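Local coordinates for protein Cog5 (Kluyveromyces lactis, PDB 4U6U) that forms with Cog7 part of the conserved oligomeric Golgi complex, a multisubunit tethering complex that probably helps capture transport vesicles before fusion at the Golgi, at residues 50-55 against 107-112; 191-196 against 219-224. The protein carries 7 engineered substitutions. One frame throughout, in Å; residues are numbered along the deposited sequence.

Contact 1: residues 50-55 against 107-112; sequences MPLETD and LRYLST
The phenol ring of Tyr-109 meets the loop 50-55 at an edge and obliquely, a worked example of a loop packed on a helix largely through one aromatic side chain. At the ring's edge, close to its plane, sits the backbone N of Asp-55, 3.7 Å from CD1. Three other groups lie to one side of the plane and approach obliquely: Leu-52 CD2, 4.1 Å from Tyr-109 CB and as near to CG; Glu-53 O, 3.4 Å from CE1; and CA of Thr-54. Tyr-109 reaches them because its CG stands anti to the backbone N (chi1 176°), which carries the ring out from the helix toward the loop. The contact is therefore apolar at Leu-52 and mainly ring against backbone farther along.

The carboxylate of Asp-55 is the second flat group. CB of Asp-55 points away from the helix, yet OD1 returns to accept a hydrogen bond from Thr-112 OG1, the two side chains crossing at about a right angle. This aspartate is poorly ordered, and the very short length of the bond is doubtful. Arg-108 NH1 remains 6.5 Å from Asp-55 OD2, so any attraction there is probably weak.

Leu-52 also packs on Glu-105 and Leu-106 of helix 92-118, and on Cys-64. Tyr-109 on Leu-62 brings helices 61-81 and 92-118 together, and the loop after helix 11-47 lies against both at the surface.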
ATOM      1  N   MET B  50     -14.229  -6.532  12.494  1.00134.06           N
ATOM      2  CA  MET B  50     -14.641  -5.613  11.435  1.00140.24           C
ATOM      3  C   MET B  50     -14.739  -6.341  10.103  1.00157.78           C
ATOM      4  O   MET B  50     -13.727  -6.549   9.422  1.00155.53           O
ATOM      5  CB  MET B  50     -13.669  -4.442  11.316  1.00126.87           C
ATOM      6  CG  MET B  50     -13.873  -3.389  12.378  1.00127.96           C
ATOM      7  SD  MET B  50     -12.609  -2.120  12.313  1.00158.53           S
ATOM      8  CE  MET B  50     -11.147  -3.112  12.587  1.00106.40           C
ATOM      9  N   PRO B  51     -15.967  -6.726   9.725  1.00164.72           N
ATOM     10  CA  PRO B  51     -16.225  -7.401   8.454  1.00166.95           C
ATOM     11  C   PRO B  51     -16.291  -6.338   7.380  1.00160.81           C
ATOM     12  O   PRO B  51     -16.194  -5.148   7.698  1.00155.68           O
ATOM     13  CB  PRO B  51     -17.584  -8.079   8.670  1.00170.18           C
ATOM     14  CG  PRO B  51     -18.146  -7.485   9.978  1.00167.44           C
ATOM     15  CD  PRO B  51     -17.224  -6.382  10.413  1.00165.73           C
ATOM     16  N   LEU B  52     -16.446  -6.725   6.128  1.00159.27           N
ATOM     17  CA  LEU B  52     -16.532  -5.687   5.130  1.00155.60           C
ATOM     18  C   LEU B  52     -17.847  -5.751   4.349  1.00163.54           C
ATOM     19  O   LEU B  52     -18.884  -6.218   4.828  1.00163.79           O
ATOM     20  CB  LEU B  52     -15.315  -5.791   4.199  1.00143.20           C
ATOM     21  CG  LEU B  52     -14.749  -4.543   3.512  1.00132.51           C
ATOM     22  CD1 LEU B  52     -14.665  -3.370   4.487  1.00127.87           C
ATOM     23  CD2 LEU B  52     -13.380  -4.855   2.915  1.00118.89           C
ATOM     24  N   GLU B  53     -17.773  -5.236   3.141  1.00170.33           N
ATOM     25  CA  GLU B  53     -18.791  -5.346   2.136  1.00176.21           C
ATOM     26  C   GLU B  53     -17.904  -5.208   0.902  1.00179.46           C
ATOM     27  O   GLU B  53     -17.407  -4.121   0.611  1.00182.17           O
ATOM     28  CB  GLU B  53     -19.858  -4.247   2.298  1.00180.17           C
ATOM     29  CG  GLU B  53     -21.159  -4.399   1.495  1.00186.63           C
ATOM     30  CD  GLU B  53     -22.250  -5.174   2.188  1.00181.42           C
ATOM     31  OE1 GLU B  53     -23.314  -5.374   1.552  1.00166.93           O
ATOM     32  OE2 GLU B  53     -22.051  -5.555   3.363  1.00184.34           O
ATOM     33  N   THR B  54     -17.660  -6.315   0.202  1.00186.84           N
ATOM     34  CA  THR B  54     -16.691  -6.314  -0.899  1.00191.68           C
ATOM     35  C   THR B  54     -17.295  -5.953  -2.260  1.00207.28           C
ATOM     36  O   THR B  54     -18.349  -6.465  -2.646  1.00201.29           O
ATOM     37  CB  THR B  54     -15.994  -7.691  -1.032  1.00168.35           C
ATOM     38  OG1 THR B  54     -16.966  -8.705  -1.324  1.00174.22           O
ATOM     39  CG2 THR B  54     -15.275  -8.053   0.247  1.00151.10           C
ATOM     40  N   ASP B  55     -16.594  -5.069  -2.971  1.00232.75           N
ATOM     41  CA  ASP B  55     -16.931  -4.641  -4.334  1.00250.15           C
ATOM     42  C   ASP B  55     -18.378  -4.179  -4.456  1.00249.21           C
ATOM     43  O   ASP B  55     -19.078  -4.475  -5.427  1.00256.21           O
ATOM     44  CB  ASP B  55     -16.629  -5.755  -5.335  1.00262.96           C
ATOM     45  CG  ASP B  55     -15.142  -5.942  -5.555  1.00266.98           C
ATOM     46  OD1 ASP B  55     -14.377  -5.006  -5.242  1.00270.12           O
ATOM     47  OD2 ASP B  55     -14.736  -7.019  -6.035  1.00267.50           O
ATOM     48  N   LEU B 107      -6.924  -4.966   0.146  1.00104.65           N
ATOM     49  CA  LEU B 107      -6.204  -4.537  -1.049  1.00106.52           C
ATOM     50  C   LEU B 107      -7.064  -4.720  -2.296  1.00113.83           C
ATOM     51  O   LEU B 107      -7.178  -3.828  -3.150  1.00105.41           O
ATOM     52  CB  LEU B 107      -4.910  -5.342  -1.203  1.00100.63           C
ATOM     53  CG  LEU B 107      -3.563  -4.809  -0.723  1.00107.56           C
ATOM     54  CD1 LEU B 107      -3.259  -3.498  -1.393  1.00109.80           C
ATOM     55  CD2 LEU B 107      -3.547  -4.638   0.776  1.00115.69           C
ATOM     56  N   ARG B 108      -7.677  -5.896  -2.376  1.00120.22           N
ATOM     57  CA  ARG B 108      -8.557  -6.230  -3.475  1.00116.76           C
ATOM     58  C   ARG B 108      -9.648  -5.164  -3.469  1.00120.22           C
ATOM     59  O   ARG B 108      -9.867  -4.496  -4.474  1.00112.43           O
ATOM     60  CB  ARG B 108      -9.132  -7.643  -3.296  1.00111.52           C
ATOM     61  CG  ARG B 108      -9.663  -8.330  -4.551  1.00109.85           C
ATOM     62  CD  ARG B 108     -10.318  -9.677  -4.212  1.00111.18           C
ATOM     63  NE  ARG B 108      -9.570 -10.448  -3.218  1.00115.16           N
ATOM     64  CZ  ARG B 108     -10.018 -10.731  -1.993  1.00118.14           C
ATOM     65  NH1 ARG B 108     -11.213 -10.295  -1.598  1.00121.46           N
ATOM     66  NH2 ARG B 108      -9.267 -11.436  -1.149  1.00112.86           N
ATOM     67  N   TYR B 109     -10.267  -4.954  -2.305  1.00126.56           N
ATOM     68  CA  TYR B 109     -11.346  -3.983  -2.187  1.00126.79           C
ATOM     69  C   TYR B 109     -10.948  -2.595  -2.675  1.00123.94           C
ATOM     70  O   TYR B 109     -11.725  -1.935  -3.370  1.00129.33           O
ATOM     71  CB  TYR B 109     -11.833  -3.857  -0.745  1.00131.20           C
ATOM     72  CG  TYR B 109     -12.890  -2.779  -0.618  1.00136.40           C
ATOM     73  CD1 TYR B 109     -14.204  -3.040  -0.972  1.00145.04           C
ATOM     74  CD2 TYR B 109     -12.566  -1.487  -0.200  1.00132.13           C
ATOM     75  CE1 TYR B 109     -15.177  -2.061  -0.882  1.00154.31           C
ATOM     76  CE2 TYR B 109     -13.533  -0.498  -0.113  1.00135.98           C
ATOM     77  CZ  TYR B 109     -14.841  -0.793  -0.455  1.00152.47           C
ATOM     78  OH  TYR B 109     -15.827   0.169  -0.378  1.00159.65           O
ATOM     79  N   LEU B 110      -9.748  -2.150  -2.309  1.00109.24           N
ATOM     80  CA  LEU B 110      -9.335  -0.788  -2.626  1.00105.44           C
ATOM     81  C   LEU B 110      -9.008  -0.624  -4.098  1.00119.13           C
ATOM     82  O   LEU B 110      -9.474   0.320  -4.736  1.00121.71           O
ATOM     83  CB  LEU B 110      -8.132  -0.358  -1.795  1.00100.42           C
ATOM     84  CG  LEU B 110      -8.352  -0.120  -0.298  1.00109.26           C
ATOM     85  CD1 LEU B 110      -7.040   0.300   0.376  1.00110.78           C
ATOM     86  CD2 LEU B 110      -9.455   0.902  -0.053  1.00108.75           C
ATOM     87  N   SER B 111      -8.190  -1.531  -4.627  1.00124.10           N
ATOM     88  CA  SER B 111      -7.709  -1.422  -6.003  1.00120.61           C
ATOM     89  C   SER B 111      -8.839  -1.588  -7.017  1.00116.43           C
ATOM     90  O   SER B 111      -8.871  -0.895  -8.033  1.00123.89           O
ATOM     91  CB  SER B 111      -6.613  -2.451  -6.272  1.00121.89           C
ATOM     92  OG  SER B 111      -7.100  -3.774  -6.142  1.00135.09           O
ATOM     93  N   THR B 112      -9.770  -2.495  -6.748  1.00107.31           N
ATOM     94  CA  THR B 112     -10.878  -2.685  -7.671  1.00106.79           C
ATOM     95  C   THR B 112     -11.849  -1.515  -7.566  1.00105.05           C
ATOM     96  O   THR B 112     -12.483  -1.150  -8.542  1.00108.20           O
ATOM     97  CB  THR B 112     -11.637  -4.014  -7.435  1.00106.18           C
ATOM     98  OG1 THR B 112     -12.374  -3.940  -6.216  1.00115.24           O
ATOM     99  CG2 THR B 112     -10.679  -5.216  -7.403  1.00 92.21           C
TER

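Contact 2: residues 191-196 against 219-224; sequences TLQNLM and SLIDQF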
ATOM      1  N   THR B 191      -6.286  14.986 -15.562  1.00158.75           N
ATOM      2  CA  THR B 191      -6.837  15.235 -14.240  1.00159.52           C
ATOM      3  C   THR B 191      -6.484  14.148 -13.216  1.00150.74           C
ATOM      4  O   THR B 191      -6.616  14.389 -12.031  1.00146.24           O
ATOM      5  CB  THR B 191      -8.388  15.414 -14.288  1.00148.43           C
ATOM      6  OG1 THR B 191      -9.030  14.144 -14.455  1.00146.89           O
ATOM      7  CG2 THR B 191      -8.801  16.347 -15.426  1.00144.35           C
ATOM      8  N   LEU B 192      -6.049  12.966 -13.653  1.00143.04           N
ATOM      9  CA  LEU B 192      -5.620  11.920 -12.707  1.00133.73           C
ATOM     10  C   LEU B 192      -4.243  12.196 -12.125  1.00142.27           C
ATOM     11  O   LEU B 192      -3.965  11.905 -10.959  1.00151.40           O
ATOM     12  CB  LEU B 192      -5.619  10.531 -13.358  1.00122.24           C
ATOM     13  CG  LEU B 192      -5.136   9.420 -12.405  1.00117.76           C
ATOM     14  CD1 LEU B 192      -6.057   9.319 -11.202  1.00120.35           C
ATOM     15  CD2 LEU B 192      -4.992   8.054 -13.054  1.00105.70           C
ATOM     16  N   GLN B 193      -3.369  12.745 -12.949  1.00140.74           N
ATOM     17  CA  GLN B 193      -2.002  12.992 -12.534  1.00144.68           C
ATOM     18  C   GLN B 193      -1.895  14.230 -11.650  1.00157.04           C
ATOM     19  O   GLN B 193      -0.806  14.573 -11.198  1.00164.70           O
ATOM     20  CB  GLN B 193      -1.104  13.096 -13.764  1.00140.55           C
ATOM     21  CG  GLN B 193      -1.260  14.363 -14.555  1.00147.77           C
ATOM     22  CD  GLN B 193      -0.576  14.269 -15.906  1.00152.71           C
ATOM     23  OE1 GLN B 193      -0.046  13.219 -16.274  1.00148.52           O
ATOM     24  NE2 GLN B 193      -0.601  15.363 -16.660  1.00158.23           N
ATOM     25  N   ASN B 194      -3.027  14.889 -11.393  1.00155.65           N
ATOM     26  CA  ASN B 194      -3.012  16.166 -10.671  1.00149.49           C
ATOM     27  C   ASN B 194      -2.928  16.311  -9.125  1.00183.45           C
ATOM     28  O   ASN B 194      -1.990  16.992  -8.716  1.00199.45           O
ATOM     29  CB  ASN B 194      -4.227  16.983 -11.129  1.00140.08           C
ATOM     30  CG  ASN B 194      -3.957  17.746 -12.420  1.00146.56           C
ATOM     31  OD1 ASN B 194      -2.802  17.942 -12.805  1.00149.20           O
ATOM     32  ND2 ASN B 194      -5.019  18.173 -13.096  1.00146.26           N
ATOM     33  N   LEU B 195      -3.753  15.765  -8.211  1.00165.38           N
ATOM     34  CA  LEU B 195      -4.603  14.560  -8.116  1.00141.73           C
ATOM     35  C   LEU B 195      -3.698  13.451  -7.607  1.00141.44           C
ATOM     36  O   LEU B 195      -3.843  13.033  -6.461  1.00148.74           O
ATOM     37  CB  LEU B 195      -5.335  14.161  -9.380  1.00128.55           C
ATOM     38  CG  LEU B 195      -6.740  13.606  -9.065  1.00124.03           C
ATOM     39  CD1 LEU B 195      -6.722  12.198  -8.456  1.00111.47           C
ATOM     40  CD2 LEU B 195      -7.520  14.568  -8.165  1.00115.52           C
ATOM     41  N   MET B 196      -2.776  12.955  -8.424  1.00135.84           N
ATOM     42  CA  MET B 196      -1.778  12.053  -7.867  1.00133.48           C
ATOM     43  C   MET B 196      -0.732  12.880  -7.137  1.00154.18           C
ATOM     44  O   MET B 196      -0.303  12.524  -6.036  1.00167.09           O
ATOM     45  CB  MET B 196      -1.133  11.174  -8.927  1.00119.38           C
ATOM     46  CG  MET B 196      -1.927   9.911  -9.196  1.00112.38           C
ATOM     47  SD  MET B 196      -1.054   8.703 -10.221  1.00123.74           S
ATOM     48  CE  MET B 196       0.275   8.180  -9.136  1.00112.40           C
ATOM     49  N   SER B 219       5.443  11.576 -17.887  1.00150.21           N
ATOM     50  CA  SER B 219       4.121  11.995 -17.444  1.00147.81           C
ATOM     51  C   SER B 219       3.172  10.858 -17.786  1.00141.50           C
ATOM     52  O   SER B 219       3.527   9.974 -18.567  1.00145.35           O
ATOM     53  CB  SER B 219       3.680  13.319 -18.094  1.00142.83           C
ATOM     54  OG  SER B 219       3.238  13.160 -19.432  1.00135.91           O
ATOM     55  N   LEU B 220       1.986  10.854 -17.191  1.00130.10           N
ATOM     56  CA  LEU B 220       1.000   9.847 -17.543  1.00119.76           C
ATOM     57  C   LEU B 220       0.531  10.061 -18.974  1.00136.57           C
ATOM     58  O   LEU B 220       0.348   9.097 -19.722  1.00146.49           O
ATOM     59  CB  LEU B 220      -0.175   9.869 -16.571  1.00117.47           C
ATOM     60  CG  LEU B 220       0.181   9.511 -15.123  1.00117.34           C
ATOM     61  CD1 LEU B 220      -1.074   9.287 -14.290  1.00105.20           C
ATOM     62  CD2 LEU B 220       1.078   8.282 -15.089  1.00111.36           C
ATOM     63  N   ILE B 221       0.343  11.318 -19.359  1.00135.93           N
ATOM     64  CA  ILE B 221      -0.001  11.618 -20.745  1.00129.27           C
ATOM     65  C   ILE B 221       1.052  11.078 -21.712  1.00131.90           C
ATOM     66  O   ILE B 221       0.706  10.407 -22.684  1.00138.76           O
ATOM     67  CB  ILE B 221      -0.203  13.117 -20.974  1.00121.62           C
ATOM     68  CG1 ILE B 221      -1.622  13.492 -20.582  1.00107.36           C
ATOM     69  CG2 ILE B 221      -0.129  13.445 -22.437  1.00125.95           C
ATOM     70  CD1 ILE B 221      -1.787  13.708 -19.140  1.00115.59           C
ATOM     71  N   ASP B 222       2.327  11.322 -21.426  1.00129.85           N
ATOM     72  CA  ASP B 222       3.384  10.923 -22.351  1.00137.45           C
ATOM     73  C   ASP B 222       3.387   9.422 -22.639  1.00133.89           C
ATOM     74  O   ASP B 222       3.533   9.009 -23.789  1.00133.52           O
ATOM     75  CB  ASP B 222       4.746  11.342 -21.814  1.00146.84           C
ATOM     76  CG  ASP B 222       5.498  12.208 -22.790  1.00163.28           C
ATOM     77  OD1 ASP B 222       4.861  12.710 -23.743  1.00158.26           O
ATOM     78  OD2 ASP B 222       6.716  12.394 -22.602  1.00178.37           O
ATOM     79  N   GLN B 223       3.215   8.603 -21.610  1.00127.14           N
ATOM     80  CA  GLN B 223       3.180   7.177 -21.856  1.00121.02           C
ATOM     81  C   GLN B 223       1.850   6.787 -22.461  1.00135.48           C
ATOM     82  O   GLN B 223       1.784   5.849 -23.254  1.00147.37           O
ATOM     83  CB  GLN B 223       3.442   6.381 -20.590  1.00100.85           C
ATOM     84  CG  GLN B 223       4.782   5.702 -20.665  1.00112.48           C
ATOM     85  CD  GLN B 223       4.686   4.234 -21.046  1.00118.19           C
ATOM     86  OE1 GLN B 223       3.611   3.640 -20.992  1.00116.09           O
ATOM     87  NE2 GLN B 223       5.820   3.636 -21.417  1.00123.77           N
ATOM     88  N   PHE B 224       0.795   7.521 -22.123  1.00128.63           N
ATOM     89  CA  PHE B 224      -0.505   7.263 -22.734  1.00115.52           C
ATOM     90  C   PHE B 224      -0.474   7.411 -24.264  1.00114.29           C
ATOM     91  O   PHE B 224      -0.712   6.446 -24.988  1.00103.91           O
ATOM     92  CB  PHE B 224      -1.558   8.186 -22.134  1.00107.26           C
ATOM     93  CG  PHE B 224      -2.857   8.202 -22.894  1.00104.70           C
ATOM     94  CD1 PHE B 224      -3.775   7.168 -22.757  1.00100.73           C
ATOM     95  CD2 PHE B 224      -3.166   9.265 -23.740  1.00105.45           C
ATOM     96  CE1 PHE B 224      -4.986   7.193 -23.447  1.00 99.69           C
ATOM     97  CE2 PHE B 224      -4.364   9.300 -24.433  1.00106.07           C
ATOM     98  CZ  PHE B 224      -5.279   8.258 -24.286  1.00105.07           C
TER
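Gln-193 and Leu-220 join the turn after helix 175-192 to the start of helix 220-241 by polar and apolar contacts. The polar part is modest: the N of Leu-220 gives a weak hydrogen bond to Gln-193 OE1 (3.3 Å, N-H...O angle 133°). Beside it Ser-219 occupies the N-cap, its OG accepting a straighter bond from Asp-222 N at 2.9 Å and 158°.

The apolar part lies mostly around Leu-220 CD1. Gln-193 CB lies 3.8 Å from Leu-220 CD1 as the two side chains slide past each other in opposite directions. Gln-193 CG sits between the backbone N and the carbonyl carbon (chi1 73°), and beyond CG the chain runs extended, bringing the amide to Ile-221 CD1, the two side chains crossing at about a right angle. Met-196 SD, 4.1 Å away, and Leu-192 CD2, 4.3 Å away, close on Leu-220 CD1. Leu-208 and Tyr-211 of helix 207-213 add to the packing.

With an alanine at Gln-193, Leu-220 N would probably lose this acceptor and a gap open where the amide lay against Ile-221 CD1. The glutamine's stem joins the buried packing; its carbonyl oxygen lies at the helix start, where partial positive charge probably adds to a weak bond.

Contact 1 precedes contact 2 along the chain without overlap: 50-55 pairs with 107-112 before 191-196 pairs with 219-224. Their centres lie 26 Å apart and their nearest atoms about 11 Å apart, so they do not touch. Helix 128-141 nevertheless borders both. Leu-107 and Leu-110 pack on its Leu-138 and Leu-141, while Leu-195 and Met-196 reach its Ile-135. Contact 1 is a surface seam between a loop and helix 92-118; contact 2 is buried, joining the end of helix 175-192 and the turn after it to the start of helix 220-241. Together they illustrate an elongated, mainly helical chain whose loops and helices pack on one another at separate places. No other chain of the assembly touches either, so both belong to the internal architecture of Cog5.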